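Local coordinates for sporulation-control protein spo0M (Bacillus subtilis, PDB 5CL2) that controls the expression of spo0A and is required for cells to pass the morphological stage 0 of sporulation, at residues Pro98-Lys103 against Arg125-Ala130; Gly102-Ala107 against Glu150-Gln155; His131-Asn136 against Glu232-Glu237. All coordinates share one frame; numbering follows the deposited sequence.

Contact 1 (Pro98-Lys103 against Arg125-Ala130); sequences PITVGK and RIFVEA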
ATOM      1  N   PRO A  98       7.289  11.113  -1.614  1.00 47.55           N
ATOM      2  CA  PRO A  98       7.058  12.082  -2.688  1.00 48.56           C
ATOM      3  C   PRO A  98       8.307  12.904  -2.947  1.00 53.45           C
ATOM      4  O   PRO A  98       9.161  13.040  -2.061  1.00 48.10           O
ATOM      5  CB  PRO A  98       5.967  12.993  -2.128  1.00 50.22           C
ATOM      6  CG  PRO A  98       5.592  12.415  -0.786  1.00 48.21           C
ATOM      7  CD  PRO A  98       6.722  11.582  -0.345  1.00 46.27           C
ATOM      8  N   ILE A  99       8.404  13.434  -4.159  1.00 47.79           N
ATOM      9  CA  ILE A  99       9.501  14.291  -4.589  1.00 52.20           C
ATOM     10  C   ILE A  99       9.251  15.695  -4.057  1.00 55.75           C
ATOM     11  O   ILE A  99       8.110  16.168  -4.089  1.00 52.37           O
ATOM     12  CB  ILE A  99       9.614  14.299  -6.139  1.00 57.36           C
ATOM     13  CG1 ILE A  99      10.133  12.952  -6.637  1.00 57.73           C
ATOM     14  CG2 ILE A  99      10.493  15.435  -6.641  1.00 54.55           C
ATOM     15  CD1 ILE A  99       9.739  12.652  -8.088  1.00 58.17           C
ATOM     16  N   THR A 100      10.295  16.369  -3.574  1.00 54.40           N
ATOM     17  CA  THR A 100      10.077  17.691  -3.012  1.00 57.58           C
ATOM     18  C   THR A 100      10.210  18.686  -4.143  1.00 62.59           C
ATOM     19  O   THR A 100      11.312  19.084  -4.531  1.00 65.35           O
ATOM     20  CB  THR A 100      11.100  18.024  -1.904  1.00 58.31           C
ATOM     21  OG1 THR A 100      10.812  17.250  -0.735  1.00 61.23           O
ATOM     22  CG2 THR A 100      11.024  19.488  -1.540  1.00 60.83           C
ATOM     23  N   VAL A 101       9.052  19.120  -4.624  1.00 65.70           N
ATOM     24  CA  VAL A 101       8.942  20.061  -5.722  1.00 63.09           C
ATOM     25  C   VAL A 101       7.535  20.610  -5.588  1.00 63.89           C
ATOM     26  O   VAL A 101       6.677  19.959  -4.978  1.00 62.28           O
ATOM     27  CB  VAL A 101       9.182  19.411  -7.090  1.00 67.10           C
ATOM     28  CG1 VAL A 101       8.011  18.520  -7.478  1.00 69.76           C
ATOM     29  CG2 VAL A 101       9.393  20.471  -8.150  1.00 69.77           C
ATOM     30  N   GLY A 102       7.291  21.792  -6.145  1.00 65.07           N
ATOM     31  CA  GLY A 102       6.010  22.447  -5.974  1.00 61.68           C
ATOM     32  C   GLY A 102       5.709  22.756  -4.516  1.00 64.23           C
ATOM     33  O   GLY A 102       6.495  23.407  -3.811  1.00 65.66           O
ATOM     34  N   LYS A 103       4.549  22.299  -4.064  1.00 60.93           N
ATOM     35  CA  LYS A 103       4.092  22.578  -2.712  1.00 66.88           C
ATOM     36  C   LYS A 103       4.455  21.470  -1.683  1.00 63.32           C
ATOM     37  O   LYS A 103       4.232  21.624  -0.477  1.00 59.86           O
ATOM     38  CB  LYS A 103       2.578  22.818  -2.751  1.00 71.20           C
ATOM     39  CG  LYS A 103       2.195  24.292  -2.590  1.00 72.49           C
ATOM     40  CD  LYS A 103       0.684  24.470  -2.586  1.00 75.47           C
ATOM     41  CE  LYS A 103       0.270  25.767  -1.883  1.00 79.69           C
ATOM     42  NZ  LYS A 103       1.080  26.942  -2.286  1.00 73.03           N
ATOM     43  N   ARG A 125      13.611  19.297   7.790  1.00 54.09           N
ATOM     44  CA  ARG A 125      13.175  19.120   6.431  1.00 60.28           C
ATOM     45  C   ARG A 125      14.197  18.350   5.615  1.00 58.28           C
ATOM     46  O   ARG A 125      15.398  18.513   5.808  1.00 57.43           O
ATOM     47  CB  ARG A 125      12.891  20.466   5.830  1.00 63.42           C
ATOM     48  CG  ARG A 125      11.923  21.263   6.671  1.00 63.45           C
ATOM     49  CD  ARG A 125      12.388  22.679   6.524  1.00 74.54           C
ATOM     50  NE  ARG A 125      12.493  22.920   5.083  1.00 82.72           N
ATOM     51  CZ  ARG A 125      12.390  24.113   4.509  1.00 80.98           C
ATOM     52  NH1 ARG A 125      12.276  25.188   5.269  1.00 78.97           N
ATOM     53  NH2 ARG A 125      12.485  24.244   3.186  1.00 71.63           N
ATOM     54  N   ILE A 126      13.719  17.510   4.702  1.00 59.60           N
ATOM     55  CA  ILE A 126      14.606  16.965   3.686  1.00 59.95           C
ATOM     56  C   ILE A 126      14.089  17.225   2.279  1.00 62.82           C
ATOM     57  O   ILE A 126      12.881  17.335   2.033  1.00 63.87           O
ATOM     58  CB  ILE A 126      14.839  15.459   3.881  1.00 58.99           C
ATOM     59  CG1 ILE A 126      13.544  14.673   3.770  1.00 57.83           C
ATOM     60  CG2 ILE A 126      15.426  15.197   5.238  1.00 61.99           C
ATOM     61  CD1 ILE A 126      13.781  13.186   3.546  1.00 58.60           C
ATOM     62  N   PHE A 127      15.020  17.424   1.360  1.00 63.81           N
ATOM     63  CA  PHE A 127      14.627  17.591  -0.018  1.00 62.43           C
ATOM     64  C   PHE A 127      14.703  16.200  -0.622  1.00 61.05           C
ATOM     65  O   PHE A 127      15.727  15.520  -0.497  1.00 58.88           O
ATOM     66  CB  PHE A 127      15.523  18.600  -0.740  1.00 65.07           C
ATOM     67  CG  PHE A 127      15.487  19.984  -0.127  1.00 70.47           C
ATOM     68  CD1 PHE A 127      14.443  20.855  -0.397  1.00 71.18           C
ATOM     69  CD2 PHE A 127      16.501  20.411   0.720  1.00 71.57           C
ATOM     70  CE1 PHE A 127      14.404  22.114   0.171  1.00 68.75           C
ATOM     71  CE2 PHE A 127      16.472  21.675   1.290  1.00 74.78           C
ATOM     72  CZ  PHE A 127      15.424  22.530   1.012  1.00 72.04           C
ATOM     73  N   VAL A 128      13.606  15.767  -1.244  1.00 60.15           N
ATOM     74  CA  VAL A 128      13.554  14.458  -1.888  1.00 57.29           C
ATOM     75  C   VAL A 128      13.589  14.619  -3.393  1.00 57.78           C
ATOM     76  O   VAL A 128      12.640  15.118  -3.995  1.00 56.14           O
ATOM     77  CB  VAL A 128      12.299  13.687  -1.503  1.00 54.73           C
ATOM     78  CG1 VAL A 128      12.253  12.373  -2.259  1.00 49.67           C
ATOM     79  CG2 VAL A 128      12.257  13.475   0.010  1.00 50.52           C
ATOM     80  N   GLU A 129      14.692  14.200  -4.001  1.00 61.73           N
ATOM     81  CA  GLU A 129      14.878  14.385  -5.433  1.00 63.34           C
ATOM     82  C   GLU A 129      14.167  13.354  -6.282  1.00 62.38           C
ATOM     83  O   GLU A 129      13.912  12.244  -5.828  1.00 59.65           O
ATOM     84  CB  GLU A 129      16.360  14.368  -5.779  1.00 68.12           C
ATOM     85  CG  GLU A 129      17.136  15.527  -5.205  1.00 67.99           C
ATOM     86  CD  GLU A 129      18.583  15.458  -5.603  1.00 77.77           C
ATOM     87  OE1 GLU A 129      19.242  14.445  -5.269  1.00 85.89           O
ATOM     88  OE2 GLU A 129      19.056  16.411  -6.256  1.00 79.06           O
ATOM     89  N   ALA A 130      13.847  13.728  -7.517  1.00 57.08           N
ATOM     90  CA  ALA A 130      13.318  12.755  -8.454  1.00 63.40           C
ATOM     91  C   ALA A 130      14.328  11.648  -8.703  1.00 58.33           C
ATOM     92  O   ALA A 130      15.482  11.896  -9.028  1.00 61.67           O
ATOM     93  CB  ALA A 130      12.930  13.420  -9.772  1.00 61.68           C
TER
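Thr100 meets Val128 where the loop between strands 84-92 and 106-114 lies against the end of strand 120-128, in a beta-sheet region consistent with the arrestin-like clan to which the family belongs. Two polar links join the pair. The backbone N of Thr100 donates to Val128 O over 2.7 Å, with an N-H...O angle of 166°. The second bond, from Val128 N to the hydroxyl OG1 of Thr100 (3.2 Å), is weak. Because OG1 lies anti to the carbonyl carbon (chi1 -72°), beside its own backbone N, main chain and side chain of one threonine grip both polar groups of Val128, as the backbone of one residue does in an antiparallel hydrogen-bonded pair. An additional CA-H...O contact runs from Ile99 CA to Val128 O.

Carbon contacts lie around these bonds. Val128 CG1 comes close to the carbonyl of Pro98, 3.2 Å from Pro98 O, and the compact beta-branched side chain also fits against Val106 of the adjoining strand. Ile99 is long enough to reach past Val128 and lay CD1 on Ala130 CB at 3.7 Å, an apolar contact. The Thr100 methyl, CG2, approaches the Phe127 ring at its edge, 3.9 Å from CD1.

Contact 2 (Gly102-Ala107 against Glu150-Gln155); sequences GKVEVA and EADCEQ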
ATOM      1  N   GLY A 102       7.291  21.792  -6.145  1.00 65.07           N
ATOM      2  CA  GLY A 102       6.010  22.447  -5.974  1.00 61.68           C
ATOM      3  C   GLY A 102       5.709  22.756  -4.516  1.00 64.23           C
ATOM      4  O   GLY A 102       6.495  23.407  -3.811  1.00 65.66           O
ATOM      5  N   LYS A 103       4.549  22.299  -4.064  1.00 60.93           N
ATOM      6  CA  LYS A 103       4.092  22.578  -2.712  1.00 66.88           C
ATOM      7  C   LYS A 103       4.455  21.470  -1.683  1.00 63.32           C
ATOM      8  O   LYS A 103       4.232  21.624  -0.477  1.00 59.86           O
ATOM      9  CB  LYS A 103       2.578  22.818  -2.751  1.00 71.20           C
ATOM     10  CG  LYS A 103       2.195  24.292  -2.590  1.00 72.49           C
ATOM     11  CD  LYS A 103       0.684  24.470  -2.586  1.00 75.47           C
ATOM     12  CE  LYS A 103       0.270  25.767  -1.883  1.00 79.69           C
ATOM     13  NZ  LYS A 103       1.080  26.942  -2.286  1.00 73.03           N
ATOM     14  N   VAL A 104       5.058  20.387  -2.158  1.00 54.93           N
ATOM     15  CA  VAL A 104       5.318  19.226  -1.318  1.00 55.72           C
ATOM     16  C   VAL A 104       6.473  19.404  -0.322  1.00 59.02           C
ATOM     17  O   VAL A 104       7.601  19.734  -0.703  1.00 58.45           O
ATOM     18  CB  VAL A 104       5.614  17.994  -2.168  1.00 55.19           C
ATOM     19  CG1 VAL A 104       5.929  16.801  -1.281  1.00 49.68           C
ATOM     20  CG2 VAL A 104       4.430  17.700  -3.102  1.00 52.37           C
ATOM     21  N   GLU A 105       6.190  19.188   0.956  1.00 51.67           N
ATOM     22  CA  GLU A 105       7.285  19.129   1.927  1.00 65.65           C
ATOM     23  C   GLU A 105       7.394  17.745   2.577  1.00 54.57           C
ATOM     24  O   GLU A 105       6.388  17.104   2.899  1.00 53.89           O
ATOM     25  CB  GLU A 105       7.132  20.221   3.012  1.00 57.97           C
ATOM     26  CG  GLU A 105       6.061  19.936   4.078  1.00 71.78           C
ATOM     27  CD  GLU A 105       6.161  20.846   5.322  1.00 80.80           C
ATOM     28  OE1 GLU A 105       7.266  20.935   5.917  1.00 84.09           O
ATOM     29  OE2 GLU A 105       5.138  21.452   5.720  1.00 80.44           O
ATOM     30  N   VAL A 106       8.633  17.292   2.738  1.00 53.86           N
ATOM     31  CA  VAL A 106       8.932  16.056   3.451  1.00 51.13           C
ATOM     32  C   VAL A 106       9.815  16.394   4.645  1.00 55.41           C
ATOM     33  O   VAL A 106      10.861  17.036   4.507  1.00 56.00           O
ATOM     34  CB  VAL A 106       9.659  15.037   2.578  1.00 51.17           C
ATOM     35  CG1 VAL A 106      10.061  13.836   3.417  1.00 45.99           C
ATOM     36  CG2 VAL A 106       8.783  14.610   1.416  1.00 51.32           C
ATOM     37  N   ALA A 107       9.383  15.974   5.822  1.00 51.64           N
ATOM     38  CA  ALA A 107      10.099  16.282   7.032  1.00 56.05           C
ATOM     39  C   ALA A 107      10.434  15.020   7.826  1.00 51.01           C
ATOM     40  O   ALA A 107       9.643  14.086   7.867  1.00 50.77           O
ATOM     41  CB  ALA A 107       9.284  17.259   7.880  1.00 56.07           C
ATOM     42  N   GLU A 150       2.571  21.992 -12.040  1.00 57.08           N
ATOM     43  CA  GLU A 150       2.327  21.795 -10.623  1.00 53.64           C
ATOM     44  C   GLU A 150       2.670  20.383 -10.212  1.00 57.46           C
ATOM     45  O   GLU A 150       2.760  19.486 -11.043  1.00 53.31           O
ATOM     46  CB  GLU A 150       0.863  22.097 -10.282  1.00 50.81           C
ATOM     47  CG  GLU A 150       0.709  23.357  -9.441  1.00 71.71           C
ATOM     48  CD  GLU A 150       1.467  23.247  -8.127  1.00 64.94           C
ATOM     49  OE1 GLU A 150       1.254  22.265  -7.388  1.00 71.96           O
ATOM     50  OE2 GLU A 150       2.350  24.082  -7.881  1.00 68.13           O
ATOM     51  N   ALA A 151       2.944  20.202  -8.931  1.00 50.38           N
ATOM     52  CA  ALA A 151       3.099  18.871  -8.359  1.00 51.03           C
ATOM     53  C   ALA A 151       2.587  18.950  -6.943  1.00 55.02           C
ATOM     54  O   ALA A 151       2.877  19.921  -6.235  1.00 59.49           O
ATOM     55  CB  ALA A 151       4.531  18.408  -8.395  1.00 52.88           C
ATOM     56  N   ASP A 152       1.766  17.996  -6.535  1.00 51.30           N
ATOM     57  CA  ASP A 152       1.306  18.021  -5.150  1.00 46.77           C
ATOM     58  C   ASP A 152       0.872  16.639  -4.724  1.00 49.60           C
ATOM     59  O   ASP A 152       0.655  15.760  -5.562  1.00 51.88           O
ATOM     60  CB  ASP A 152       0.155  19.019  -4.963  1.00 47.60           C
ATOM     61  CG  ASP A 152       0.156  19.682  -3.575  1.00 62.27           C
ATOM     62  OD1 ASP A 152       0.730  19.116  -2.612  1.00 61.06           O
ATOM     63  OD2 ASP A 152      -0.422  20.782  -3.438  1.00 63.48           O
ATOM     64  N   CYS A 153       0.759  16.429  -3.424  1.00 47.67           N
ATOM     65  CA  CYS A 153       0.246  15.157  -2.927  1.00 49.47           C
ATOM     66  C   CYS A 153      -1.265  15.274  -2.742  1.00 47.75           C
ATOM     67  O   CYS A 153      -1.755  16.173  -2.040  1.00 48.91           O
ATOM     68  CB  CYS A 153       0.963  14.752  -1.636  1.00 48.10           C
ATOM     69  SG  CYS A 153       2.701  14.451  -1.956  1.00 56.99           S
ATOM     70  N   GLU A 154      -1.991  14.383  -3.409  1.00 47.41           N
ATOM     71  CA  GLU A 154      -3.441  14.460  -3.476  1.00 44.72           C
ATOM     72  C   GLU A 154      -4.043  13.221  -2.842  1.00 43.50           C
ATOM     73  O   GLU A 154      -3.521  12.108  -2.987  1.00 42.26           O
ATOM     74  CB  GLU A 154      -3.930  14.560  -4.924  1.00 49.86           C
ATOM     75  CG  GLU A 154      -3.371  15.693  -5.769  1.00 49.96           C
ATOM     76  CD  GLU A 154      -3.964  17.057  -5.456  1.00 55.83           C
ATOM     77  OE1 GLU A 154      -5.175  17.167  -5.157  1.00 57.34           O
ATOM     78  OE2 GLU A 154      -3.231  18.048  -5.607  1.00 58.97           O
ATOM     79  N   GLN A 155      -5.143  13.417  -2.136  1.00 40.99           N
ATOM     80  CA  GLN A 155      -5.907  12.319  -1.577  1.00 45.10           C
ATOM     81  C   GLN A 155      -6.217  11.284  -2.674  1.00 50.86           C
ATOM     82  O   GLN A 155      -6.670  11.664  -3.770  1.00 44.43           O
ATOM     83  CB  GLN A 155      -7.202  12.876  -0.991  1.00 49.00           C
ATOM     84  CG  GLN A 155      -8.273  11.859  -0.771  1.00 49.59           C
ATOM     85  CD  GLN A 155      -9.587  12.491  -0.429  1.00 50.14           C
ATOM     86  OE1 GLN A 155     -10.038  13.433  -1.097  1.00 50.84           O
ATOM     87  NE2 GLN A 155     -10.195  12.021   0.659  1.00 49.60           N
TER
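The backbones of Gly102-Val104 and Ala151-Asp152 pass close without a hydrogen bond between them, the CA atoms of Gly102 and Ala151 being 5.2 Å apart. Gly102 suits this spot on two counts: its positive phi (61°) is easily adopted by glycine, and with no side chain its CA lies 4.0 Å from Ala151 O.

Val104 carries the apolar part of the contact. Its methyl CG2 rests over the strand backbone, 3.7 Å from Asp152 CA, and also touches Cys153 SG at 3.9 Å. The other methyl, CG1, lies about as near, so that both methyls rest against the sulfur. The thiol is placed for this by a chi1 of -64°, which sets SG beside its own backbone N. Small and apolar in character, cysteine fits between this valine and Pro98.

Here the chain leading into strand 106-114 of one sheet meets 146-155, an outermost strand of the following five-stranded antiparallel sheet, and the contact belongs to the junction between the two sheets.

Lys103 lays its aliphatic part obliquely across the carboxylate of Asp152, CB coming 3.7 Å from OD2. Its ammonium does not close a salt bridge, NZ remaining 6.4 Å from that oxygen, although the opposite charges probably attract. The main ionic partner of this buried acid is Arg63, which takes OD2. The other oxygen, Asp152 OD1, accepts from Cys153 N at 2.8 Å, on the anti side of the carboxylate and 22° out of its plane.

Contact 3 (His131-Asn136 against Glu232-Glu237); sequences HPWIEN and ELEDTE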
ATOM      1  N   HIS A 131      13.870  10.422  -8.540  1.00 54.36           N
ATOM      2  CA  HIS A 131      14.647   9.260  -8.898  1.00 57.39           C
ATOM      3  C   HIS A 131      14.906   9.343 -10.402  1.00 64.18           C
ATOM      4  O   HIS A 131      14.040   9.788 -11.158  1.00 64.84           O
ATOM      5  CB  HIS A 131      13.866   8.004  -8.496  1.00 60.70           C
ATOM      6  CG  HIS A 131      14.522   6.710  -8.849  1.00 62.66           C
ATOM      7  ND1 HIS A 131      14.562   6.227 -10.143  1.00 64.89           N
ATOM      8  CD2 HIS A 131      15.096   5.758  -8.079  1.00 64.80           C
ATOM      9  CE1 HIS A 131      15.165   5.054 -10.154  1.00 64.79           C
ATOM     10  NE2 HIS A 131      15.501   4.746  -8.912  1.00 63.48           N
ATOM     11  N   PRO A 132      16.100   8.929 -10.840  1.00 66.71           N
ATOM     12  CA  PRO A 132      16.529   9.012 -12.243  1.00 63.73           C
ATOM     13  C   PRO A 132      15.515   8.506 -13.283  1.00 65.51           C
ATOM     14  O   PRO A 132      15.388   9.157 -14.312  1.00 65.23           O
ATOM     15  CB  PRO A 132      17.785   8.146 -12.264  1.00 64.61           C
ATOM     16  CG  PRO A 132      18.376   8.349 -10.886  1.00 64.15           C
ATOM     17  CD  PRO A 132      17.193   8.483  -9.951  1.00 65.02           C
ATOM     18  N   TRP A 133      14.840   7.382 -13.056  1.00 66.46           N
ATOM     19  CA  TRP A 133      13.816   6.930 -14.008  1.00 62.96           C
ATOM     20  C   TRP A 133      12.705   7.961 -14.147  1.00 64.20           C
ATOM     21  O   TRP A 133      12.219   8.212 -15.257  1.00 65.50           O
ATOM     22  CB  TRP A 133      13.195   5.601 -13.590  1.00 63.90           C
ATOM     23  CG  TRP A 133      14.163   4.469 -13.383  1.00 68.56           C
ATOM     24  CD1 TRP A 133      15.446   4.382 -13.838  1.00 69.92           C
ATOM     25  CD2 TRP A 133      13.902   3.251 -12.682  1.00 65.04           C
ATOM     26  NE1 TRP A 133      16.003   3.187 -13.453  1.00 70.77           N
ATOM     27  CE2 TRP A 133      15.077   2.476 -12.737  1.00 69.60           C
ATOM     28  CE3 TRP A 133      12.795   2.750 -11.993  1.00 63.51           C
ATOM     29  CZ2 TRP A 133      15.174   1.224 -12.133  1.00 70.26           C
ATOM     30  CZ3 TRP A 133      12.895   1.508 -11.386  1.00 70.06           C
ATOM     31  CH2 TRP A 133      14.073   0.756 -11.465  1.00 69.43           C
ATOM     32  N   ILE A 134      12.283   8.534 -13.016  1.00 61.54           N
ATOM     33  CA  ILE A 134      11.235   9.544 -13.022  1.00 57.75           C
ATOM     34  C   ILE A 134      11.746  10.781 -13.735  1.00 60.51           C
ATOM     35  O   ILE A 134      11.022  11.397 -14.509  1.00 62.08           O
ATOM     36  CB  ILE A 134      10.762   9.924 -11.619  1.00 58.26           C
ATOM     37  CG1 ILE A 134      10.001   8.768 -10.973  1.00 57.55           C
ATOM     38  CG2 ILE A 134       9.857  11.156 -11.672  1.00 53.53           C
ATOM     39  CD1 ILE A 134       9.560   9.070  -9.521  1.00 49.77           C
ATOM     40  N   GLU A 135      12.995  11.149 -13.478  1.00 61.77           N
ATOM     41  CA  GLU A 135      13.567  12.324 -14.122  1.00 63.49           C
ATOM     42  C   GLU A 135      13.696  12.109 -15.639  1.00 64.46           C
ATOM     43  O   GLU A 135      13.555  13.050 -16.428  1.00 65.38           O
ATOM     44  CB  GLU A 135      14.925  12.648 -13.501  1.00 63.62           C
ATOM     45  CG  GLU A 135      15.503  13.988 -13.909  1.00 68.54           C
ATOM     46  CD  GLU A 135      16.493  14.514 -12.879  1.00 79.27           C
ATOM     47  OE1 GLU A 135      17.257  13.700 -12.300  1.00 80.61           O
ATOM     48  OE2 GLU A 135      16.504  15.739 -12.638  1.00 84.53           O
ATOM     49  N   ASN A 136      13.910  10.860 -16.040  1.00 62.37           N
ATOM     50  CA  ASN A 136      13.895  10.490 -17.445  1.00 62.64           C
ATOM     51  C   ASN A 136      12.506  10.703 -18.021  1.00 63.98           C
ATOM     52  O   ASN A 136      12.366  11.284 -19.101  1.00 68.42           O
ATOM     53  CB  ASN A 136      14.321   9.027 -17.648  1.00 61.82           C
ATOM     54  CG  ASN A 136      15.819   8.808 -17.467  1.00 65.40           C
ATOM     55  OD1 ASN A 136      16.582   9.751 -17.256  1.00 65.57           O
ATOM     56  ND2 ASN A 136      16.240   7.549 -17.525  1.00 64.36           N
ATOM     57  N   GLU A 232      13.577  -0.098 -20.186  1.00 67.41           N
ATOM     58  CA  GLU A 232      12.844   0.895 -20.940  1.00 73.45           C
ATOM     59  C   GLU A 232      13.085   2.300 -20.372  1.00 76.31           C
ATOM     60  O   GLU A 232      13.305   3.260 -21.124  1.00 72.70           O
ATOM     61  CB  GLU A 232      11.348   0.555 -20.947  1.00 75.39           C
ATOM     62  CG  GLU A 232      11.054  -0.914 -21.241  1.00 74.76           C
ATOM     63  CD  GLU A 232       9.569  -1.227 -21.324  1.00 76.55           C
ATOM     64  OE1 GLU A 232       9.044  -1.875 -20.392  1.00 75.63           O
ATOM     65  OE2 GLU A 232       8.926  -0.830 -22.322  1.00 82.60           O
ATOM     66  N   LEU A 233      13.071   2.420 -19.045  1.00 75.21           N
ATOM     67  CA  LEU A 233      13.217   3.725 -18.408  1.00 68.84           C
ATOM     68  C   LEU A 233      14.605   4.294 -18.625  1.00 71.17           C
ATOM     69  O   LEU A 233      14.775   5.512 -18.698  1.00 73.88           O
ATOM     70  CB  LEU A 233      12.920   3.632 -16.906  1.00 68.68           C
ATOM     71  CG  LEU A 233      11.453   3.368 -16.573  1.00 68.27           C
ATOM     72  CD1 LEU A 233      11.319   2.677 -15.239  1.00 61.45           C
ATOM     73  CD2 LEU A 233      10.663   4.667 -16.598  1.00 59.78           C
ATOM     74  N   GLU A 234      15.603   3.424 -18.738  1.00 71.94           N
ATOM     75  CA  GLU A 234      16.965   3.920 -18.891  1.00 75.82           C
ATOM     76  C   GLU A 234      17.408   4.133 -20.350  1.00 78.18           C
ATOM     77  O   GLU A 234      18.515   4.616 -20.593  1.00 79.35           O
ATOM     78  CB  GLU A 234      17.928   3.005 -18.129  1.00 76.27           C
ATOM     79  CG  GLU A 234      17.542   2.923 -16.643  1.00 76.04           C
ATOM     80  CD  GLU A 234      18.636   2.372 -15.725  1.00 80.74           C
ATOM     81  OE1 GLU A 234      18.864   1.140 -15.724  1.00 81.06           O
ATOM     82  OE2 GLU A 234      19.246   3.183 -14.985  1.00 77.70           O
ATOM     83  N   ASP A 235      16.565   3.798 -21.325  1.00 79.95           N
ATOM     84  CA  ASP A 235      16.893   4.194 -22.696  1.00 82.64           C
ATOM     85  C   ASP A 235      15.912   5.269 -23.156  1.00 81.72           C
ATOM     86  O   ASP A 235      14.758   4.993 -23.506  1.00 79.95           O
ATOM     87  CB  ASP A 235      16.873   3.027 -23.672  1.00 83.59           C
ATOM     88  CG  ASP A 235      17.120   3.482 -25.102  1.00 87.07           C
ATOM     89  OD1 ASP A 235      17.906   4.443 -25.288  1.00 88.75           O
ATOM     90  OD2 ASP A 235      16.525   2.890 -26.029  1.00 87.35           O
ATOM     91  N   THR A 236      16.438   6.484 -23.227  1.00 83.65           N
ATOM     92  CA  THR A 236      15.649   7.704 -23.192  1.00 81.08           C
ATOM     93  C   THR A 236      14.866   7.990 -24.478  1.00 80.88           C
ATOM     94  O   THR A 236      13.696   8.402 -24.416  1.00 79.70           O
ATOM     95  CB  THR A 236      16.567   8.903 -22.840  1.00 86.69           C
ATOM     96  OG1 THR A 236      17.616   9.021 -23.810  1.00 94.61           O
ATOM     97  CG2 THR A 236      17.197   8.698 -21.464  1.00 76.08           C
ATOM     98  N   GLU A 237      15.516   7.783 -25.625  1.00 85.52           N
ATOM     99  CA  GLU A 237      14.859   7.806 -26.946  1.00 83.87           C
ATOM    100  C   GLU A 237      13.575   7.005 -27.009  1.00 77.30           C
ATOM    101  O   GLU A 237      12.463   7.541 -27.258  1.00 76.93           O
ATOM    102  CB  GLU A 237      15.803   7.270 -28.017  1.00 85.29           C
ATOM    103  CG  GLU A 237      17.159   7.931 -28.050  1.00 95.23           C
ATOM    104  CD  GLU A 237      18.096   7.276 -29.051  1.00104.71           C
ATOM    105  OE1 GLU A 237      17.791   6.150 -29.511  1.00103.04           O
ATOM    106  OE2 GLU A 237      19.130   7.895 -29.387  1.00112.23           O
TER
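The first turn of helix 132-143 packs against the junction between the short helix 230-234 and helix 236-248, and Trp133 and Leu233 meet at its centre. Leu233 CB sits over a face of the indole, 4.2 Å from the centroid of the five-membered ring, a CH-pi contact. The leucine then runs at about a right angle to the indole side chain, carrying CD1 to 3.6 Å from CE3 on the six-membered ring. A broad flat ring suits this place because it offers a wide surface to a branched aliphatic chain. On the opposite face lies His131 CE1, 3.3 Å above the plane and toward the rim, so the indole is held between imidazole and leucine. Leu196 of strand 195-202 touches both Trp133 and Leu233.

Glu234 passes its CG by the indole nitrogen, NE1, at 3.6 Å. Its carboxylate plane is turned 71° from the ring; OE2 lies at the indole edge, in plane, 3.6 Å from Trp133 NE1, while OE1 takes a hydrogen bond from Gln230.

The polar link between the segments comes from Asn136, nearly one turn beyond Trp133. Its ND2 donates to Leu233 O at 2.8 Å with an N-H...O angle of 155°. A chi1 of -74° swings the amide beside its own backbone N, and the short, stiff side chain carries its N-H to the main-chain carbonyl of Leu233.

His131 has a second task, apart from its place on the indole. Standing at the N-cap position, it accepts through ND1 from Trp133 N, two residues on, at 3.1 Å, as N-cap side chains do at the start of an alpha-helix.

How the contacts relate
Following the chain from the N terminus, contact 1 closes a short loop, bringing 98-103 to 125-130 after the excursion through strands 106-114 and 120-128. Contact 2 starts from the same stretch, sharing Gly102 and Lys103, but closes later, on strand 146-155. The two touch: Val101 packs on Ala151, Ile99 O lies near Val104 CG1, and Ile126 N probably hydrogen-bonds to Val106 O. Contact 3 opens only after contact 1 has closed, and crosses contact 2 by reaching on to 232-237. Ile99 CD1 meets Ile134 CD1, linking contacts 1 and 3, whereas contacts 2 and 3 remain about 10 Å apart at their nearest atoms. Contacts 1 and 2 lie at the junction of the sheets; contact 3 joins helix 132-143 to the C-terminal helices.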